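Local coordinates for hypothetical membrane protein (Corynebacterium glutamicum, PDB 6JSB) that binds heme and probably passes it on as part of the heme uptake machinery of Corynebacteria, at residues A[11-16]-A[56-61]; A[156-161]-A[185-190]. All coordinates share one frame; numbering follows the deposited sequence.

From the N terminus, strand 2-14 brings residues 11-16 into place. The chain then passes through helices 18-24 and 27-30 and short strands 39-43 and 47-49. Helix 18-24 carries Y23, the axial heme-iron ligand, and heme-binding S19. The chain returns at 56-61, and interaction 1 closes this loop. Much later, strand 156-165 leads into helix 167-172 and the segment with heme-binding Y177. Interaction 2 closes this second, shorter loop at 185-190. The contacts are in series and neither nest nor cross. In the sheet they are neighbours, because strand 2-14 pairs with strand 186-198. T11 and D13 bond through their backbones to N189 and T187. Four antiparallel strands are thus joined in the order 56-65, 2-14, 186-198, 156-165.

Interaction 1. Residues A[11-16]-A[56-61]; sequences TADWSV and EFTWPV
The W59 indole turns its nitrogen edge to the backbone of W14. This is an antiparallel strand pair in the beta sheet of the HtaA-family domain, with W14, F57 and W59 gathered toward its heme end. NE1 of W59 donates to O of W14 at 3.1 Å, with an N-H...O angle of 168°. The oxygen lies in the indole plane, and the N-H meets one of its lone pairs. This bond fixes the rotation of the ring. CG of W59 sits beside its own backbone N (chi1 -56°), and the ring leans past A12 toward W14.

The two indoles meet obliquely, with planes at 37°. CE3 of W14 touches CZ2 of W59 at 3.9 Å. F57 brings its ring edge to W14 O as well. CG2 of V16 lies 4.1 Å from CE1 of F57.

The T58 and D13 side chains lie alongside each other on the other face. Water 1 donates to both OD2 of D13 and OE2 of E56 and so bridges these like charges. Water 2 accepts from F57 N and also bonds OG of S15, at 2.6 Å. A12 and W59 form a hydrogen-bonded pair, with W59 N to A12 O at 2.8 Å.

V16 is about 9 Å from the bound heme (nearest side-chain and heme atoms). Strand 68-81 packs on A12, V16, W59 and V61. Strand 47-49 flanks 56-61, and strand 186-198 flanks 11-14.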
ATOM      1  N   THR A  11      -2.768 -13.044   5.374  1.00 17.66           N
ATOM      2  CA  THR A  11      -2.166 -12.084   4.449  1.00 17.10           C
ATOM      3  C   THR A  11      -3.261 -11.220   3.868  1.00 20.58           C
ATOM      4  O   THR A  11      -4.444 -11.597   3.874  1.00 19.48           O
ATOM      5  CB  THR A  11      -1.469 -12.769   3.238  1.00 24.11           C
ATOM      6  OG1 THR A  11      -2.414 -13.665   2.578  1.00 22.08           O
ATOM      7  CG2 THR A  11      -0.252 -13.592   3.692  1.00 25.56           C
ATOM      8  N   ALA A  12      -2.856 -10.101   3.293  1.00 18.60           N
ATOM      9  CA  ALA A  12      -3.736  -9.299   2.432  1.00 16.01           C
ATOM     10  C   ALA A  12      -3.076  -9.253   1.062  1.00 18.10           C
ATOM     11  O   ALA A  12      -1.881  -8.979   0.965  1.00 19.89           O
ATOM     12  CB  ALA A  12      -3.946  -7.883   2.943  1.00 18.57           C
ATOM     13  N   ASP A  13      -3.868  -9.459   0.015  0.50 15.88           N
ATOM     14  CA  ASP A  13      -3.420  -9.318  -1.368  0.50 15.81           C
ATOM     15  C   ASP A  13      -3.840  -7.941  -1.841  0.50 15.02           C
ATOM     16  O   ASP A  13      -5.036  -7.701  -1.991  0.50 14.81           O
ATOM     17  CB  ASP A  13      -4.067 -10.374  -2.283  0.50 19.83           C
ATOM     18  CG  ASP A  13      -3.399 -11.776  -2.201  0.50 25.39           C
ATOM     19  OD1 ASP A  13      -3.533 -12.469  -1.161  0.50 26.76           O
ATOM     20  OD2 ASP A  13      -2.799 -12.211  -3.220  0.50 19.69           O
ATOM     21  N   TRP A  14      -2.869  -7.064  -2.151  1.00 14.27           N
ATOM     22  CA  TRP A  14      -3.209  -5.688  -2.591  1.00 13.74           C
ATOM     23  C   TRP A  14      -2.104  -5.213  -3.519  1.00 14.01           C
ATOM     24  O   TRP A  14      -0.996  -4.930  -3.036  1.00 15.66           O
ATOM     25  CB  TRP A  14      -3.344  -4.752  -1.398  1.00 16.02           C
ATOM     26  CG  TRP A  14      -3.753  -3.369  -1.800  1.00 13.43           C
ATOM     27  CD1 TRP A  14      -4.759  -3.023  -2.685  1.00 13.83           C
ATOM     28  CD2 TRP A  14      -3.143  -2.167  -1.369  1.00 13.21           C
ATOM     29  NE1 TRP A  14      -4.802  -1.619  -2.791  1.00 14.62           N
ATOM     30  CE2 TRP A  14      -3.782  -1.093  -2.048  1.00 14.49           C
ATOM     31  CE3 TRP A  14      -2.049  -1.892  -0.513  1.00 16.78           C
ATOM     32  CZ2 TRP A  14      -3.443   0.242  -1.846  1.00 18.39           C
ATOM     33  CZ3 TRP A  14      -1.687  -0.502  -0.322  1.00 19.91           C
ATOM     34  CH2 TRP A  14      -2.387   0.510  -0.991  1.00 18.56           C
ATOM     35  N   SER A  15      -2.415  -5.063  -4.827  1.00 13.94           N
ATOM     36  CA  SER A  15      -1.383  -4.665  -5.801  1.00 14.78           C
ATOM     37  C   SER A  15      -1.163  -3.154  -5.866  1.00 16.27           C
ATOM     38  O   SER A  15      -0.363  -2.703  -6.669  1.00 15.49           O
ATOM     39  CB  SER A  15      -1.770  -5.124  -7.223  1.00 16.81           C
ATOM     40  OG  SER A  15      -1.978  -6.524  -7.199  1.00 20.99           O
ATOM     41  N   VAL A  16      -1.870  -2.378  -5.051  1.00 13.79           N
ATOM     42  CA  VAL A  16      -1.850  -0.917  -4.971  1.00 14.40           C
ATOM     43  C   VAL A  16      -2.597  -0.334  -6.170  1.00 16.85           C
ATOM     44  O   VAL A  16      -3.678   0.259  -6.017  1.00 16.03           O
ATOM     45  CB  VAL A  16      -0.394  -0.355  -4.836  1.00 14.88           C
ATOM     46  CG1 VAL A  16      -0.443   1.166  -4.673  1.00 17.51           C
ATOM     47  CG2 VAL A  16       0.260  -0.951  -3.562  1.00 14.87           C
ATOM     48  N   GLU A  56       2.021  -8.497  -8.295  1.00 14.84           N
ATOM     49  CA  GLU A  56       1.133  -8.662  -7.115  1.00 15.47           C
ATOM     50  C   GLU A  56       1.946  -8.464  -5.852  1.00 16.61           C
ATOM     51  O   GLU A  56       3.172  -8.713  -5.827  1.00 17.09           O
ATOM     52  CB  GLU A  56       0.543 -10.100  -7.119  1.00 19.51           C
ATOM     53  CG  GLU A  56      -0.423 -10.300  -8.298  1.00 21.31           C
ATOM     54  CD  GLU A  56      -1.039 -11.683  -8.304  1.00 33.14           C
ATOM     55  OE1 GLU A  56      -0.430 -12.557  -8.907  1.00 30.40           O
ATOM     56  OE2 GLU A  56      -2.114 -11.901  -7.674  1.00 35.88           O
ATOM     57  N   PHE A  57       1.280  -7.997  -4.779  1.00 15.48           N
ATOM     58  CA  PHE A  57       1.931  -7.934  -3.477  1.00 14.55           C
ATOM     59  C   PHE A  57       1.083  -8.653  -2.450  1.00 20.01           C
ATOM     60  O   PHE A  57      -0.145  -8.440  -2.422  1.00 17.78           O
ATOM     61  CB  PHE A  57       2.068  -6.451  -2.955  1.00 16.71           C
ATOM     62  CG  PHE A  57       2.842  -5.525  -3.836  1.00 16.10           C
ATOM     63  CD1 PHE A  57       2.183  -4.464  -4.463  1.00 17.69           C
ATOM     64  CD2 PHE A  57       4.219  -5.684  -3.997  1.00 17.72           C
ATOM     65  CE1 PHE A  57       2.891  -3.547  -5.282  1.00 18.28           C
ATOM     66  CE2 PHE A  57       4.908  -4.788  -4.767  1.00 16.07           C
ATOM     67  CZ  PHE A  57       4.263  -3.737  -5.436  1.00 15.56           C
ATOM     68  N   THR A  58       1.712  -9.444  -1.576  1.00 16.37           N
ATOM     69  CA  THR A  58       0.979  -9.918  -0.397  1.00 17.22           C
ATOM     70  C   THR A  58       1.608  -9.254   0.820  1.00 20.07           C
ATOM     71  O   THR A  58       2.833  -9.093   0.878  1.00 21.11           O
ATOM     72  CB  THR A  58       1.008 -11.446  -0.200  1.00 21.12           C
ATOM     73  OG1 THR A  58       2.327 -11.836   0.196  1.00 27.57           O
ATOM     74  CG2 THR A  58       0.587 -12.152  -1.472  1.00 26.69           C
ATOM     75  N   TRP A  59       0.781  -8.810   1.748  1.00 16.37           N
ATOM     76  CA  TRP A  59       1.209  -8.099   2.926  1.00 15.95           C
ATOM     77  C   TRP A  59       0.914  -8.967   4.140  1.00 20.94           C
ATOM     78  O   TRP A  59      -0.210  -9.501   4.238  1.00 19.58           O
ATOM     79  CB  TRP A  59       0.433  -6.744   3.055  1.00 15.99           C
ATOM     80  CG  TRP A  59       0.552  -5.825   1.834  1.00 15.36           C
ATOM     81  CD1 TRP A  59      -0.092  -5.968   0.625  1.00 15.75           C
ATOM     82  CD2 TRP A  59       1.317  -4.600   1.739  1.00 15.31           C
ATOM     83  NE1 TRP A  59       0.229  -4.920  -0.224  1.00 14.45           N
ATOM     84  CE2 TRP A  59       1.100  -4.073   0.430  1.00 15.41           C
ATOM     85  CE3 TRP A  59       2.163  -3.921   2.630  1.00 16.94           C
ATOM     86  CZ2 TRP A  59       1.644  -2.886   0.005  1.00 15.45           C
ATOM     87  CZ3 TRP A  59       2.754  -2.703   2.190  1.00 16.30           C
ATOM     88  CH2 TRP A  59       2.493  -2.209   0.893  1.00 15.29           C
ATOM     89  N   PRO A  60       1.850  -9.121   5.082  1.00 19.90           N
ATOM     90  CA  PRO A  60       1.627 -10.055   6.186  1.00 19.35           C
ATOM     91  C   PRO A  60       0.713  -9.447   7.235  1.00 17.97           C
ATOM     92  O   PRO A  60       0.863  -8.291   7.602  1.00 20.39           O
ATOM     93  CB  PRO A  60       3.047 -10.278   6.748  1.00 21.56           C
ATOM     94  CG  PRO A  60       3.781  -8.923   6.443  1.00 19.91           C
ATOM     95  CD  PRO A  60       3.226  -8.553   5.077  1.00 18.17           C
ATOM     96  N   VAL A  61      -0.222 -10.248   7.756  1.00 19.03           N
ATOM     97  CA  VAL A  61      -1.054  -9.814   8.878  1.00 21.17           C
ATOM     98  C   VAL A  61      -0.255  -9.897  10.171  1.00 21.32           C
ATOM     99  O   VAL A  61       0.364 -10.933  10.486  1.00 22.67           O
ATOM    100  CB  VAL A  61      -2.318 -10.678   8.982  1.00 19.18           C
ATOM    101  CG1 VAL A  61      -3.095 -10.329  10.329  1.00 21.31           C
ATOM    102  CG2 VAL A  61      -3.175 -10.385   7.756  1.00 19.84           C
TER
HETATM  103  O   HOH W   1      -2.973 -10.643  -5.618  1.00 34.66           O
HETATM  104  O   HOH W   2      -1.627  -8.111  -5.200  1.00 22.94           O

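Interaction 2. Residues A[156-161]-A[185-190]; sequences NVTVTG and PITLNL. With CA (calcium ion), chain D.
V157 and L190 form one of three hydrogen-bonded pairs in a regularly paired antiparallel part of the HtaA-family domain's beta sheet. L190 N donates to V157 O at 2.8 Å, and V157 N returns the bond to L190 O. V159 with L188 and G161 with I186 repeat the pattern. The bond from V159 N to L188 O is the longest of the six, at 3.2 Å. The N-to-C directions of 156-161 and 186-190 differ by 171°.

T158 and T160 alternate with these pairs, facing N189 and T187. OG1 of T160 and OG1 of T187 are hydrogen-bonded at 2.8 Å, and either may donate. Both threonines carry OG1 beside the backbone N (chi1 -68° and -63°), and the two side chains cross at an angle. This is a direct bond between side chains on the partly exposed face.

T158 and N189 are joined through water 3 instead. The water donates to OD1 of N189 and also bonds OG1 of T158. ND2 of N189 turns to the neighbouring strand 2-14, where OG1 of T11 accepts a hydrogen bond.

V157, V159, L188 and L190 point to the opposite, buried face. CB of V157 touches CB of L190 at 4.1 Å. F146 of strand 139-146 packs on V159 and L188, and L188 also meets A12. At the start of 185-190, CB of P185 lies 4.1 Å from CG2 of T160.

The backbone O of T158 binds a calcium ion at 2.4 Å, and waters 4, 5 and 6 are further ligands, at 2.4 to 2.5 Å from the calcium.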
ATOM      1  N   ASN A 156     -12.316 -18.707   9.345  1.00 23.73           N
ATOM      2  CA  ASN A 156     -11.634 -18.593   8.056  1.00 25.78           C
ATOM      3  C   ASN A 156     -12.370 -17.549   7.245  1.00 26.93           C
ATOM      4  O   ASN A 156     -13.571 -17.687   7.003  1.00 30.04           O
ATOM      5  CB  ASN A 156     -11.596 -19.928   7.322  1.00 29.49           C
ATOM      6  CG  ASN A 156     -10.982 -21.027   8.173  1.00 34.07           C
ATOM      7  OD1 ASN A 156      -9.782 -21.001   8.435  1.00 39.49           O
ATOM      8  ND2 ASN A 156     -11.803 -21.936   8.656  1.00 38.82           N
ATOM      9  N   VAL A 157     -11.680 -16.469   6.902  1.00 21.01           N
ATOM     10  CA  VAL A 157     -12.292 -15.326   6.241  1.00 22.78           C
ATOM     11  C   VAL A 157     -11.520 -15.071   4.950  1.00 24.59           C
ATOM     12  O   VAL A 157     -10.294 -14.928   4.987  1.00 24.69           O
ATOM     13  CB  VAL A 157     -12.261 -14.079   7.131  1.00 20.34           C
ATOM     14  CG1 VAL A 157     -12.694 -12.811   6.315  1.00 22.48           C
ATOM     15  CG2 VAL A 157     -13.198 -14.290   8.375  1.00 22.28           C
ATOM     16  N   THR A 158     -12.219 -15.067   3.810  1.00 18.31           N
ATOM     17  CA  THR A 158     -11.631 -14.574   2.544  1.00 15.41           C
ATOM     18  C   THR A 158     -12.632 -13.567   1.996  1.00 15.04           C
ATOM     19  O   THR A 158     -13.716 -13.965   1.566  1.00 18.09           O
ATOM     20  CB  THR A 158     -11.438 -15.692   1.520  1.00 18.36           C
ATOM     21  OG1 THR A 158     -10.573 -16.711   2.055  1.00 21.72           O
ATOM     22  CG2 THR A 158     -10.850 -15.152   0.288  1.00 20.93           C
ATOM     23  N   VAL A 159     -12.299 -12.275   2.031  0.55 16.73           N
ATOM     24  CA  VAL A 159     -13.249 -11.222   1.661  0.55 15.96           C
ATOM     25  C   VAL A 159     -12.471 -10.200   0.837  0.55 15.00           C
ATOM     26  O   VAL A 159     -11.354  -9.837   1.217  0.55 17.13           O
ATOM     27  CB  VAL A 159     -13.863 -10.543   2.913  0.55 18.41           C
ATOM     28  CG1 VAL A 159     -14.669  -9.307   2.516  0.55 14.25           C
ATOM     29  CG2 VAL A 159     -14.716 -11.516   3.700  0.55 20.24           C
ATOM     30  N   THR A 160     -13.072  -9.696  -0.267  1.00 14.68           N
ATOM     31  CA  THR A 160     -12.429  -8.703  -1.112  1.00 12.90           C
ATOM     32  C   THR A 160     -13.184  -7.392  -1.045  1.00 15.80           C
ATOM     33  O   THR A 160     -14.417  -7.400  -0.982  1.00 14.43           O
ATOM     34  CB  THR A 160     -12.377  -9.216  -2.557  1.00 16.40           C
ATOM     35  OG1 THR A 160     -11.453 -10.339  -2.522  1.00 18.36           O
ATOM     36  CG2 THR A 160     -11.825  -8.160  -3.458  1.00 16.71           C
ATOM     37  N   GLY A 161     -12.424  -6.311  -1.000  1.00 15.25           N
ATOM     38  CA  GLY A 161     -12.997  -4.961  -1.044  1.00 15.55           C
ATOM     39  C   GLY A 161     -12.483  -4.111  -2.192  1.00 18.31           C
ATOM     40  O   GLY A 161     -11.304  -4.220  -2.600  1.00 20.40           O
ATOM     41  N   PRO A 185      -8.070  -3.683  -5.861  1.00 15.59           N
ATOM     42  CA  PRO A 185      -8.891  -4.261  -4.784  1.00 15.62           C
ATOM     43  C   PRO A 185      -7.998  -4.939  -3.751  1.00 15.14           C
ATOM     44  O   PRO A 185      -6.861  -5.342  -4.050  1.00 16.03           O
ATOM     45  CB  PRO A 185      -9.744  -5.296  -5.523  1.00 18.57           C
ATOM     46  CG  PRO A 185      -8.843  -5.712  -6.635  1.00 22.24           C
ATOM     47  CD  PRO A 185      -8.186  -4.441  -7.092  1.00 17.45           C
ATOM     48  N   ILE A 186      -8.498  -5.046  -2.499  1.00 13.64           N
ATOM     49  CA  ILE A 186      -7.722  -5.673  -1.418  1.00 13.00           C
ATOM     50  C   ILE A 186      -8.451  -6.949  -0.990  1.00 16.08           C
ATOM     51  O   ILE A 186      -9.663  -6.937  -0.796  1.00 16.32           O
ATOM     52  CB  ILE A 186      -7.483  -4.707  -0.235  1.00 15.12           C
ATOM     53  CG1 ILE A 186      -6.723  -5.386   0.914  1.00 16.58           C
ATOM     54  CG2 ILE A 186      -8.834  -4.094   0.349  1.00 17.46           C
ATOM     55  CD1 ILE A 186      -5.897  -4.337   1.766  1.00 19.56           C
ATOM     56  N   THR A 187      -7.736  -8.071  -0.918  1.00 14.18           N
ATOM     57  CA  THR A 187      -8.343  -9.321  -0.457  1.00 12.91           C
ATOM     58  C   THR A 187      -7.735  -9.654   0.906  1.00 15.13           C
ATOM     59  O   THR A 187      -6.513  -9.664   1.054  1.00 18.39           O
ATOM     60  CB  THR A 187      -8.084 -10.487  -1.424  1.00 16.05           C
ATOM     61  OG1 THR A 187      -8.700 -10.200  -2.689  1.00 16.32           O
ATOM     62  CG2 THR A 187      -8.734 -11.730  -0.879  1.00 17.19           C
ATOM     63  N   LEU A 188      -8.564  -9.934   1.877  1.00 15.14           N
ATOM     64  CA  LEU A 188      -8.080 -10.342   3.202  1.00 16.27           C
ATOM     65  C   LEU A 188      -8.208 -11.847   3.274  1.00 19.45           C
ATOM     66  O   LEU A 188      -9.312 -12.364   3.059  1.00 18.50           O
ATOM     67  CB  LEU A 188      -8.905  -9.714   4.316  1.00 15.89           C
ATOM     68  CG  LEU A 188      -8.916  -8.194   4.290  1.00 17.20           C
ATOM     69  CD1 LEU A 188      -9.891  -7.661   5.434  1.00 21.67           C
ATOM     70  CD2 LEU A 188      -7.450  -7.744   4.488  1.00 20.85           C
ATOM     71  N   ASN A 189      -7.096 -12.545   3.560  1.00 16.15           N
ATOM     72  CA  ASN A 189      -7.081 -14.009   3.691  1.00 15.70           C
ATOM     73  C   ASN A 189      -6.741 -14.260   5.174  1.00 19.45           C
ATOM     74  O   ASN A 189      -5.568 -14.261   5.545  1.00 21.30           O
ATOM     75  CB  ASN A 189      -6.014 -14.637   2.797  1.00 17.70           C
ATOM     76  CG  ASN A 189      -6.103 -14.156   1.329  1.00 26.96           C
ATOM     77  OD1 ASN A 189      -6.998 -14.587   0.606  1.00 23.78           O
ATOM     78  ND2 ASN A 189      -5.153 -13.295   0.900  1.00 23.99           N
ATOM     79  N   LEU A 190      -7.740 -14.411   6.024  1.00 19.47           N
ATOM     80  CA  LEU A 190      -7.485 -14.348   7.460  1.00 17.17           C
ATOM     81  C   LEU A 190      -7.818 -15.685   8.108  1.00 21.36           C
ATOM     82  O   LEU A 190      -8.794 -16.329   7.732  1.00 21.95           O
ATOM     83  CB  LEU A 190      -8.364 -13.286   8.141  1.00 19.85           C
ATOM     84  CG  LEU A 190      -8.290 -11.892   7.523  1.00 18.61           C
ATOM     85  CD1 LEU A 190      -9.254 -10.954   8.262  1.00 19.44           C
ATOM     86  CD2 LEU A 190      -6.820 -11.391   7.505  1.00 19.00           C
TER
HETATM   87 CA    CA D 302     -15.448 -14.618   0.105  1.00 16.37          CA
HETATM   88  O   HOH W   3      -8.023 -16.907   1.167  1.00 30.48           O
HETATM   89  O   HOH W   4     -14.792 -12.865  -1.388  1.00 16.62           O
HETATM   90  O   HOH W   5     -16.680 -12.663   0.748  1.00 17.03           O
HETATM   91  O   HOH W   6     -16.930 -15.255   2.016  1.00 18.95           O